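Minor capsid protein (Cafeteriavirus-dependent mavirus, PDB 6G42) probably forms the pentameric vertex (penton) of the mavirus capsid, building each subunit around a single jelly-roll domain. Local coordinates at residues Y8-E13 with K300-S305; L50-E55 with F253-S258; H203-S208 with L235-Y240. One frame throughout, in Å; residues are numbered along the deposited sequence.

Contact 1 (Y8-E13 with K300-S305); sequences YIWLNE and KLLFES
The indole of Trp10 lies between two side chains of the neighbouring strand, Leu302 and Lys300, and illustrates how an antiparallel pair can present a side-chain face to another subunit. Leu302 CD1 sits almost squarely over one face, 3.7 Å from the centroid of the Trp10 six-membered ring and only 4° off its normal. Over the opposite face, Lys300 NZ makes a cation-pi contact at 4.1 Å from the same centroid, displaced toward the rim. The lysine chain runs extended through chi3 and bends at chi4 (-105°), which turns its ammonium over the indole; on the way its CE passes alongside Asn12 OD1 at 3.4 Å. Leu302 CD1 also touches Tyr8 CD2, two residues before Trp10, at 3.8 Å, so one methyl bridges two aromatic side chains.

Between the strands, two hydrogen-bonded pairs fix the register: Ile9 with Phe303, where Phe303 N reaches Ile9 O at 2.8 Å, and Leu11 with Leu301. The side chains of these four residues emerge on the other face. With CG anti to its backbone N (chi1 176°), Leu11 lies beside both Leu301 and Phe303, its CD2 at 4.0 Å from the edge of the Phe303 ring at CE2.

That apolar face looks inward, where Leu11 and Leu301 meet Phe273. The Trp10 face meets a second subunit: Glu216 there forms a salt bridge with Lys300 and a hydrogen bond with Asn12, while Tyr262 O there accepts one from Trp10 NE1. Joining the first and last strands of the chain, the pair corresponds to neighbouring strands in the BIDG sheet of a viral jelly-roll.

Contact 2 (L50-E55 with F253-S258); sequences LLIVEE and FRVENS
A single backbone hydrogen bond and a few flanking side chains join Glu54 and Glu55 to Arg254 and Val255, a local irregularity in the antiparallel pairing of strands 49-62 and 248-264, which match D and G of the jelly-roll BIDG sheet. Val255 N donates to Glu54 O at 3.0 Å, with the N-H bent to 141°. Beside it, Glu55 and Arg254 form a non-hydrogen-bonded pair, and Glu55 CA approaches Phe253 O at 3.3 Å. Two features interrupt the pairing: Glu54 and Glu55 form a classic beta bulge opposite Lys300, and Val255 is the centre of an inverse gamma turn closed by Glu256 N to Arg254 O.

The side chains fill in around this junction. Val255 points toward strand 49-62, its CG2 at 4.1 Å from Ile52 CD1; the extended Ile52 chain, CG1 anti to the backbone N (chi1 -178°), carries that methyl across. Phe253 turns the edge of its ring to Val53 O, with CE2 at 3.6 Å, and its ring also meets that of Phe56.

Glu55 and Arg254 run side by side, yet Glu55 OE2 stays 5.2 Å from Arg254 NE, too far for a salt bridge. His203 of a second subunit hydrogen-bonds Glu55 OE2 through NE2. Any attraction between Glu55 and Arg254 is therefore likely to be general electrostatics, while the directional chemistry of the carboxylate is spent on the subunit interface.

Contact 3 (H203-S208 with L235-Y240); sequences HIVIES and LTNYKY
Strands E and F of the jelly-roll CHEF sheet, here 201-207 and 236-239, run antiparallel through Ile204 and Tyr238, the firmly hydrogen-bonded pair of the contact. Ile204 N donates to Tyr238 O at 2.8 Å, with the donor in the carbonyl plane, and Tyr238 N returns a bond to Ile204 O at 2.9 Å. Toward the start of strand 236-239 the pairing slackens: the bond from Ile206 N to Thr236 O is weak, but Leu235 N closes the end with a straight bond of 2.8 Å to Ile206 O.

Ile206 spreads its branches over two partners. Its CD1 reaches Thr236 CG2 at 3.8 Å, whereas its CG2, anti to the backbone N, meets Leu235 CD1 at 4.1 Å, the two side chains crossing at about a right angle. Ile206 also packs on Val53 and Phe56 of the facing sheet.

On the other side of the strands His203 pairs with Lys239. Bent at chi2 (72°), the lysine lays its aliphatic portion over the imidazole, CD being 3.7 Å from the His203 ring centroid and offset toward the rim. His203 has two conformers, so this CH-pi contact is doubtful beyond the one described. Lys239 NZ also comes close to the ring, 3.6 Å from His203 CE1. Its hydrogen bond to Ser202 OG stays within the chain, whereas that to Gln298 of a third subunit is weak.

Together the three contacts sample both sheets of one jelly-roll. Contacts 1 and 2 belong to the BIDG sheet and are stitched together directly, Lys300 N lying 2.7 Å from Glu55 O; contact 3 belongs to the CHEF sheet, its centre about 11 Å from that of contact 2 and about 17 Å from that of contact 1. Val53 packing on Leu235 and Thr236 brings contacts 2 and 3 together across the sandwich. All three are largely buried; inward faces are mostly apolar, while subunit-facing sides mix aromatic or apolar with polar groups. Pairing is regular in contact 1, looser at the Ile206 end of contact 3, and in contact 2 an irregular junction with one bond across it. Contacts 1 and 2 meet the second subunit, 2 and 3 the third.

Contact 1 (Y8-E13 with K300-S305)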
loop_
_atom_site.group_PDB
_atom_site.type_symbol
_atom_site.label_atom_id
_atom_site.label_comp_id
_atom_site.label_asym_id
_atom_site.label_seq_id
_atom_site.Cartn_x
_atom_site.Cartn_y
_atom_site.Cartn_z
ATOM N N TYR C 8 -28.789 12.164 -9.102
ATOM C CA TYR C 8 -28.132 10.871 -8.868
ATOM C C TYR C 8 -29.209 9.806 -8.675
ATOM O O TYR C 8 -29.951 9.845 -7.692
ATOM C CB TYR C 8 -27.232 10.922 -7.622
ATOM C CG TYR C 8 -25.980 11.754 -7.802
ATOM C CD1 TYR C 8 -26.024 13.144 -7.711
ATOM C CD2 TYR C 8 -24.754 11.155 -8.070
ATOM C CE1 TYR C 8 -24.885 13.911 -7.888
ATOM C CE2 TYR C 8 -23.605 11.912 -8.242
ATOM C CZ TYR C 8 -23.675 13.288 -8.151
ATOM O OH TYR C 8 -22.537 14.036 -8.323
ATOM N N ILE C 9 -29.295 8.872 -9.618
ATOM C CA ILE C 9 -30.241 7.757 -9.544
ATOM C C ILE C 9 -29.403 6.489 -9.393
ATOM O O ILE C 9 -28.546 6.206 -10.230
ATOM C CB ILE C 9 -31.179 7.702 -10.784
ATOM C CG1 ILE C 9 -31.994 8.997 -10.900
ATOM C CG2 ILE C 9 -32.142 6.523 -10.699
ATOM C CD1 ILE C 9 -32.730 9.158 -12.216
ATOM N N TRP C 10 -29.666 5.748 -8.318
ATOM C CA TRP C 10 -28.906 4.555 -7.945
ATOM C C TRP C 10 -29.767 3.322 -8.123
ATOM O O TRP C 10 -30.923 3.317 -7.703
ATOM C CB TRP C 10 -28.491 4.616 -6.473
ATOM C CG TRP C 10 -27.579 5.747 -6.126
ATOM C CD1 TRP C 10 -27.936 6.947 -5.585
ATOM C CD2 TRP C 10 -26.163 5.785 -6.285
ATOM N NE1 TRP C 10 -26.831 7.733 -5.399
ATOM C CE2 TRP C 10 -25.725 7.043 -5.817
ATOM C CE3 TRP C 10 -25.216 4.879 -6.786
ATOM C CZ2 TRP C 10 -24.376 7.424 -5.828
ATOM C CZ3 TRP C 10 -23.869 5.252 -6.794
ATOM C CH2 TRP C 10 -23.465 6.520 -6.320
ATOM N N LEU C 11 -29.183 2.273 -8.697
ATOM C CA LEU C 11 -29.889 1.016 -8.961
ATOM C C LEU C 11 -29.082 -0.181 -8.431
ATOM O O LEU C 11 -27.984 -0.462 -8.910
ATOM C CB LEU C 11 -30.168 0.878 -10.466
ATOM C CG LEU C 11 -30.806 -0.402 -11.014
ATOM C CD1 LEU C 11 -32.135 -0.717 -10.350
ATOM C CD2 LEU C 11 -31.000 -0.261 -12.513
ATOM N N ASN C 12 -29.649 -0.868 -7.438
ATOM C CA ASN C 12 -29.044 -2.059 -6.833
ATOM C C ASN C 12 -29.635 -3.315 -7.453
ATOM O O ASN C 12 -30.787 -3.315 -7.903
ATOM C CB ASN C 12 -29.293 -2.091 -5.321
ATOM C CG ASN C 12 -28.603 -0.956 -4.594
ATOM O OD1 ASN C 12 -27.490 -1.113 -4.085
ATOM N ND2 ASN C 12 -29.248 0.202 -4.561
ATOM N N GLU C 13 -28.844 -4.384 -7.469
ATOM C CA GLU C 13 -29.323 -5.678 -7.940
ATOM C C GLU C 13 -28.480 -6.825 -7.370
ATOM O O GLU C 13 -27.294 -6.654 -7.110
ATOM C CB GLU C 13 -29.337 -5.699 -9.473
ATOM C CG GLU C 13 -30.311 -6.691 -10.091
ATOM C CD GLU C 13 -31.788 -6.392 -9.844
ATOM O OE1 GLU C 13 -32.191 -5.207 -9.864
ATOM O OE2 GLU C 13 -32.561 -7.356 -9.650
ATOM N N LYS C 300 -24.080 -2.477 -8.336
ATOM C CA LYS C 300 -24.591 -1.134 -8.069
ATOM C C LYS C 300 -24.280 -0.229 -9.258
ATOM O O LYS C 300 -23.122 -0.093 -9.655
ATOM C CB LYS C 300 -23.981 -0.576 -6.781
ATOM C CG LYS C 300 -24.743 0.601 -6.179
ATOM C CD LYS C 300 -24.376 0.817 -4.711
ATOM C CE LYS C 300 -25.419 1.624 -3.948
ATOM N NZ LYS C 300 -24.976 3.021 -3.702
ATOM N N LEU C 301 -25.329 0.362 -9.827
ATOM C CA LEU C 301 -25.219 1.236 -10.987
ATOM C C LEU C 301 -25.560 2.668 -10.591
ATOM O O LEU C 301 -26.321 2.897 -9.649
ATOM C CB LEU C 301 -26.176 0.770 -12.083
ATOM C CG LEU C 301 -26.070 -0.683 -12.545
ATOM C CD1 LEU C 301 -27.215 -1.002 -13.483
ATOM C CD2 LEU C 301 -24.745 -0.956 -13.238
ATOM N N LEU C 302 -24.991 3.627 -11.314
ATOM C CA LEU C 302 -25.308 5.039 -11.119
ATOM C C LEU C 302 -25.697 5.679 -12.445
ATOM O O LEU C 302 -24.914 5.659 -13.398
ATOM C CB LEU C 302 -24.115 5.788 -10.521
ATOM C CG LEU C 302 -24.225 7.317 -10.451
ATOM C CD1 LEU C 302 -25.415 7.745 -9.598
ATOM C CD2 LEU C 302 -22.937 7.928 -9.925
ATOM N N PHE C 303 -26.905 6.237 -12.490
ATOM C CA PHE C 303 -27.324 7.100 -13.587
ATOM C C PHE C 303 -27.164 8.541 -13.109
ATOM O O PHE C 303 -27.888 8.996 -12.217
ATOM C CB PHE C 303 -28.755 6.778 -14.016
ATOM C CG PHE C 303 -28.919 5.376 -14.546
ATOM C CD1 PHE C 303 -28.646 5.084 -15.880
ATOM C CD2 PHE C 303 -29.325 4.339 -13.705
ATOM C CE1 PHE C 303 -28.785 3.791 -16.366
ATOM C CE2 PHE C 303 -29.465 3.044 -14.184
ATOM C CZ PHE C 303 -29.195 2.769 -15.517
ATOM N N GLU C 304 -26.177 9.227 -13.681
ATOM C CA GLU C 304 -25.796 10.586 -13.297
ATOM C C GLU C 304 -26.195 11.564 -14.411
ATOM O O GLU C 304 -25.726 11.444 -15.552
ATOM C CB GLU C 304 -24.283 10.634 -13.051
ATOM C CG GLU C 304 -23.748 11.959 -12.527
ATOM C CD GLU C 304 -22.229 11.979 -12.411
ATOM O OE1 GLU C 304 -21.646 10.980 -11.933
ATOM O OE2 GLU C 304 -21.612 12.998 -12.803
ATOM N N SER C 305 -27.062 12.523 -14.083
ATOM C CA SER C 305 -27.582 13.462 -15.084
ATOM C C SER C 305 -26.557 14.534 -15.412
ATOM O O SER C 305 -25.670 14.818 -14.605
ATOM C CB SER C 305 -28.899 14.106 -14.624
ATOM O OG SER C 305 -28.697 15.062 -13.602
#

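Contact 2 (L50-E55 with F253-S258)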
loop_
_atom_site.group_PDB
_atom_site.type_symbol
_atom_site.label_atom_id
_atom_site.label_comp_id
_atom_site.label_asym_id
_atom_site.label_seq_id
_atom_site.Cartn_x
_atom_site.Cartn_y
_atom_site.Cartn_z
ATOM N N LEU C 50 -25.465 9.933 -17.856
ATOM C CA LEU C 50 -24.300 9.068 -17.974
ATOM C C LEU C 50 -24.534 7.849 -17.096
ATOM O O LEU C 50 -25.207 7.950 -16.080
ATOM C CB LEU C 50 -23.047 9.801 -17.501
ATOM C CG LEU C 50 -22.680 11.094 -18.228
ATOM C CD1 LEU C 50 -21.525 11.770 -17.508
ATOM C CD2 LEU C 50 -22.318 10.826 -19.683
ATOM N N LEU C 51 -23.982 6.711 -17.501
ATOM C CA LEU C 51 -24.007 5.476 -16.716
ATOM C C LEU C 51 -22.594 5.106 -16.263
ATOM O O LEU C 51 -21.665 5.053 -17.082
ATOM C CB LEU C 51 -24.572 4.326 -17.546
ATOM C CG LEU C 51 -24.420 2.904 -16.987
ATOM C CD1 LEU C 51 -25.236 2.721 -15.717
ATOM C CD2 LEU C 51 -24.849 1.901 -18.034
ATOM N N ILE C 52 -22.457 4.812 -14.971
ATOM C CA ILE C 52 -21.215 4.269 -14.406
ATOM C C ILE C 52 -21.530 3.141 -13.424
ATOM O O ILE C 52 -22.464 3.245 -12.620
ATOM C CB ILE C 52 -20.342 5.366 -13.743
ATOM C CG1 ILE C 52 -19.029 4.782 -13.219
ATOM C CG2 ILE C 52 -21.071 6.076 -12.608
ATOM C CD1 ILE C 52 -17.954 5.834 -13.033
ATOM N N VAL C 53 -20.757 2.057 -13.522
ATOM C CA VAL C 53 -20.849 0.935 -12.598
ATOM C C VAL C 53 -20.034 1.312 -11.364
ATOM O O VAL C 53 -18.804 1.278 -11.397
ATOM C CB VAL C 53 -20.325 -0.371 -13.240
ATOM C CG1 VAL C 53 -20.382 -1.546 -12.260
ATOM C CG2 VAL C 53 -21.129 -0.694 -14.496
ATOM N N GLU C 54 -20.732 1.688 -10.292
ATOM C CA GLU C 54 -20.103 2.077 -9.022
ATOM C C GLU C 54 -19.387 0.893 -8.342
ATOM O O GLU C 54 -18.234 1.014 -7.924
ATOM C CB GLU C 54 -21.167 2.662 -8.082
ATOM C CG GLU C 54 -20.692 3.110 -6.693
ATOM C CD GLU C 54 -19.839 4.370 -6.701
ATOM O OE1 GLU C 54 -19.735 5.039 -7.763
ATOM O OE2 GLU C 54 -19.276 4.699 -5.625
ATOM N N GLU C 55 -20.072 -0.242 -8.243
ATOM C CA GLU C 55 -19.577 -1.370 -7.456
ATOM C C GLU C 55 -20.201 -2.694 -7.891
ATOM O O GLU C 55 -21.386 -2.752 -8.223
ATOM C CB GLU C 55 -19.850 -1.077 -5.973
ATOM C CG GLU C 55 -19.848 -2.246 -4.993
ATOM C CD GLU C 55 -20.058 -1.796 -3.546
ATOM O OE1 GLU C 55 -20.760 -0.778 -3.325
ATOM O OE2 GLU C 55 -19.535 -2.463 -2.624
ATOM N N PHE C 253 -15.097 -5.128 -6.642
ATOM C CA PHE C 253 -14.746 -3.905 -7.367
ATOM C C PHE C 253 -15.510 -2.707 -6.783
ATOM O O PHE C 253 -16.709 -2.796 -6.516
ATOM C CB PHE C 253 -15.039 -4.048 -8.863
ATOM C CG PHE C 253 -14.952 -2.748 -9.616
ATOM C CD1 PHE C 253 -13.726 -2.128 -9.813
ATOM C CD2 PHE C 253 -16.099 -2.123 -10.096
ATOM C CE1 PHE C 253 -13.639 -0.919 -10.490
ATOM C CE2 PHE C 253 -16.015 -0.916 -10.777
ATOM C CZ PHE C 253 -14.785 -0.313 -10.973
ATOM N N ARG C 254 -14.789 -1.604 -6.577
ATOM C CA ARG C 254 -15.354 -0.314 -6.171
ATOM C C ARG C 254 -14.631 0.797 -6.942
ATOM O O ARG C 254 -13.405 0.803 -7.008
ATOM C CB ARG C 254 -15.185 -0.119 -4.665
ATOM C CG ARG C 254 -16.037 -1.055 -3.815
ATOM C CD ARG C 254 -15.693 -0.954 -2.335
ATOM N NE ARG C 254 -14.445 -1.648 -1.990
ATOM C CZ ARG C 254 -13.910 -1.697 -0.767
ATOM N NH1 ARG C 254 -14.501 -1.095 0.267
ATOM N NH2 ARG C 254 -12.773 -2.360 -0.571
ATOM N N VAL C 255 -15.379 1.739 -7.516
ATOM C CA VAL C 255 -14.809 2.714 -8.470
ATOM C C VAL C 255 -14.031 3.872 -7.794
ATOM O O VAL C 255 -14.370 5.048 -7.914
ATOM C CB VAL C 255 -15.881 3.201 -9.500
ATOM C CG1 VAL C 255 -16.896 4.178 -8.903
ATOM C CG2 VAL C 255 -15.223 3.786 -10.745
ATOM N N GLU C 256 -12.950 3.520 -7.111
ATOM C CA GLU C 256 -12.048 4.514 -6.500
ATOM C C GLU C 256 -10.957 5.004 -7.470
ATOM O O GLU C 256 -10.267 5.986 -7.180
ATOM C CB GLU C 256 -11.427 3.956 -5.204
ATOM C CG GLU C 256 -10.453 2.787 -5.368
ATOM C CD GLU C 256 -10.555 1.765 -4.239
ATOM O OE1 GLU C 256 -10.567 2.169 -3.058
ATOM O OE2 GLU C 256 -10.627 0.554 -4.531
ATOM N N ASN C 257 -10.824 4.322 -8.614
ATOM C CA ASN C 257 -9.785 4.613 -9.625
ATOM C C ASN C 257 -10.329 5.152 -10.962
ATOM O O ASN C 257 -9.814 6.147 -11.475
ATOM C CB ASN C 257 -8.889 3.377 -9.864
ATOM C CG ASN C 257 -9.671 2.129 -10.267
ATOM O OD1 ASN C 257 -10.906 2.114 -10.249
ATOM N ND2 ASN C 257 -8.948 1.073 -10.627
ATOM N N SER C 258 -11.367 4.512 -11.506
ATOM C CA SER C 258 -11.898 4.829 -12.847
ATOM C C SER C 258 -12.965 5.942 -12.832
ATOM O O SER C 258 -14.130 5.718 -13.190
ATOM C CB SER C 258 -12.462 3.563 -13.508
ATOM O OG SER C 258 -11.500 2.521 -13.554
#

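Contact 3 (H203-S208 with L235-Y240)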
loop_
_atom_site.group_PDB
_atom_site.type_symbol
_atom_site.label_atom_id
_atom_site.label_comp_id
_atom_site.label_asym_id
_atom_site.label_seq_id
_atom_site.Cartn_x
_atom_site.Cartn_y
_atom_site.Cartn_z
ATOM N N HIS C 203 -9.662 -9.846 -18.715
ATOM C CA HIS C 203 -10.687 -8.896 -18.266
ATOM C C HIS C 203 -11.984 -9.621 -17.910
ATOM O O HIS C 203 -12.221 -10.736 -18.375
ATOM C CB HIS C 203 -10.983 -7.873 -19.370
ATOM C CG HIS C 203 -10.050 -6.698 -19.395
ATOM N ND1 HIS C 203 -8.893 -6.675 -20.143
ATOM C CD2 HIS C 203 -10.130 -5.489 -18.791
ATOM C CE1 HIS C 203 -8.293 -5.507 -19.986
ATOM N NE2 HIS C 203 -9.021 -4.771 -19.169
ATOM N N ILE C 204 -12.799 -8.984 -17.066
ATOM C CA ILE C 204 -14.166 -9.428 -16.757
ATOM C C ILE C 204 -15.040 -8.206 -16.993
ATOM O O ILE C 204 -14.793 -7.139 -16.429
ATOM C CB ILE C 204 -14.331 -9.905 -15.295
ATOM C CG1 ILE C 204 -13.495 -11.168 -15.041
ATOM C CG2 ILE C 204 -15.803 -10.180 -14.977
ATOM C CD1 ILE C 204 -13.383 -11.564 -13.584
ATOM N N VAL C 205 -16.075 -8.391 -17.803
ATOM C CA VAL C 205 -16.873 -7.304 -18.349
ATOM C C VAL C 205 -18.334 -7.516 -17.979
ATOM O O VAL C 205 -18.787 -8.652 -17.867
ATOM C CB VAL C 205 -16.731 -7.286 -19.890
ATOM C CG1 VAL C 205 -17.777 -6.402 -20.560
ATOM C CG2 VAL C 205 -15.332 -6.839 -20.292
ATOM N N ILE C 206 -19.052 -6.410 -17.788
ATOM C CA ILE C 206 -20.519 -6.397 -17.747
ATOM C C ILE C 206 -21.019 -5.845 -19.085
ATOM O O ILE C 206 -20.655 -4.727 -19.462
ATOM C CB ILE C 206 -21.057 -5.512 -16.604
ATOM C CG1 ILE C 206 -20.639 -6.090 -15.249
ATOM C CG2 ILE C 206 -22.580 -5.393 -16.681
ATOM C CD1 ILE C 206 -20.942 -5.201 -14.060
ATOM N N GLU C 207 -21.849 -6.629 -19.781
ATOM C CA GLU C 207 -22.465 -6.224 -21.064
ATOM C C GLU C 207 -23.996 -6.341 -21.061
ATOM O O GLU C 207 -24.585 -6.983 -20.182
ATOM C CB GLU C 207 -21.848 -6.992 -22.250
ATOM C CG GLU C 207 -21.750 -8.506 -22.108
ATOM C CD GLU C 207 -20.970 -9.166 -23.242
ATOM O OE1 GLU C 207 -20.020 -8.558 -23.786
ATOM O OE2 GLU C 207 -21.294 -10.317 -23.590
ATOM N N SER C 208 -24.615 -5.692 -22.050
ATOM C CA SER C 208 -26.071 -5.628 -22.192
ATOM C C SER C 208 -26.479 -5.641 -23.660
ATOM O O SER C 208 -25.962 -4.852 -24.450
ATOM C CB SER C 208 -26.606 -4.350 -21.548
ATOM O OG SER C 208 -28.013 -4.253 -21.702
ATOM N N LEU C 235 -20.170 -2.120 -20.248
ATOM C CA LEU C 235 -20.517 -1.199 -19.144
ATOM C C LEU C 235 -19.404 -0.971 -18.111
ATOM O O LEU C 235 -19.343 0.092 -17.497
ATOM C CB LEU C 235 -21.793 -1.665 -18.447
ATOM C CG LEU C 235 -23.024 -1.819 -19.344
ATOM C CD1 LEU C 235 -24.253 -2.051 -18.480
ATOM C CD2 LEU C 235 -23.246 -0.622 -20.256
ATOM N N THR C 236 -18.559 -1.975 -17.903
ATOM C CA THR C 236 -17.303 -1.797 -17.169
ATOM C C THR C 236 -16.299 -2.876 -17.586
ATOM O O THR C 236 -16.688 -3.937 -18.074
ATOM C CB THR C 236 -17.505 -1.767 -15.626
ATOM O OG1 THR C 236 -16.300 -1.324 -14.979
ATOM C CG2 THR C 236 -17.912 -3.136 -15.074
ATOM N N ASN C 237 -15.017 -2.563 -17.406
ATOM C CA ASN C 237 -13.900 -3.461 -17.690
ATOM C C ASN C 237 -13.103 -3.646 -16.420
ATOM O O ASN C 237 -12.358 -2.746 -16.029
ATOM C CB ASN C 237 -12.953 -2.835 -18.707
ATOM C CG ASN C 237 -13.422 -2.995 -20.124
ATOM O OD1 ASN C 237 -14.593 -2.775 -20.432
ATOM N ND2 ASN C 237 -12.495 -3.348 -21.014
ATOM N N TYR C 238 -13.254 -4.792 -15.775
ATOM C CA TYR C 238 -12.429 -5.133 -14.623
ATOM C C TYR C 238 -11.235 -5.925 -15.132
ATOM O O TYR C 238 -11.408 -6.985 -15.715
ATOM C CB TYR C 238 -13.224 -5.955 -13.611
ATOM C CG TYR C 238 -12.432 -6.372 -12.400
ATOM C CD1 TYR C 238 -12.316 -5.529 -11.301
ATOM C CD2 TYR C 238 -11.801 -7.611 -12.347
ATOM C CE1 TYR C 238 -11.590 -5.908 -10.183
ATOM C CE2 TYR C 238 -11.070 -7.996 -11.234
ATOM C CZ TYR C 238 -10.970 -7.141 -10.153
ATOM O OH TYR C 238 -10.250 -7.511 -9.044
ATOM N N LYS C 239 -10.035 -5.395 -14.928
ATOM C CA LYS C 239 -8.812 -6.133 -15.200
ATOM C C LYS C 239 -8.588 -7.163 -14.102
ATOM O O LYS C 239 -8.623 -6.823 -12.923
ATOM C CB LYS C 239 -7.611 -5.190 -15.261
ATOM C CG LYS C 239 -6.313 -5.847 -15.716
ATOM C CD LYS C 239 -6.364 -6.170 -17.197
ATOM C CE LYS C 239 -5.229 -7.065 -17.642
ATOM N NZ LYS C 239 -5.493 -7.512 -19.034
ATOM N N TYR C 240 -8.348 -8.411 -14.494
ATOM C CA TYR C 240 -8.088 -9.491 -13.548
ATOM C C TYR C 240 -6.595 -9.815 -13.469
ATOM O O TYR C 240 -5.881 -9.749 -14.469
ATOM C CB TYR C 240 -8.891 -10.731 -13.932
ATOM C CG TYR C 240 -8.738 -11.868 -12.953
ATOM C CD1 TYR C 240 -9.397 -11.852 -11.725
ATOM C CD2 TYR C 240 -7.912 -12.954 -13.245
ATOM C CE1 TYR C 240 -9.243 -12.894 -10.815
ATOM C CE2 TYR C 240 -7.751 -13.993 -12.348
ATOM C CZ TYR C 240 -8.414 -13.963 -11.133
ATOM O OH TYR C 240 -8.246 -15.004 -10.253
#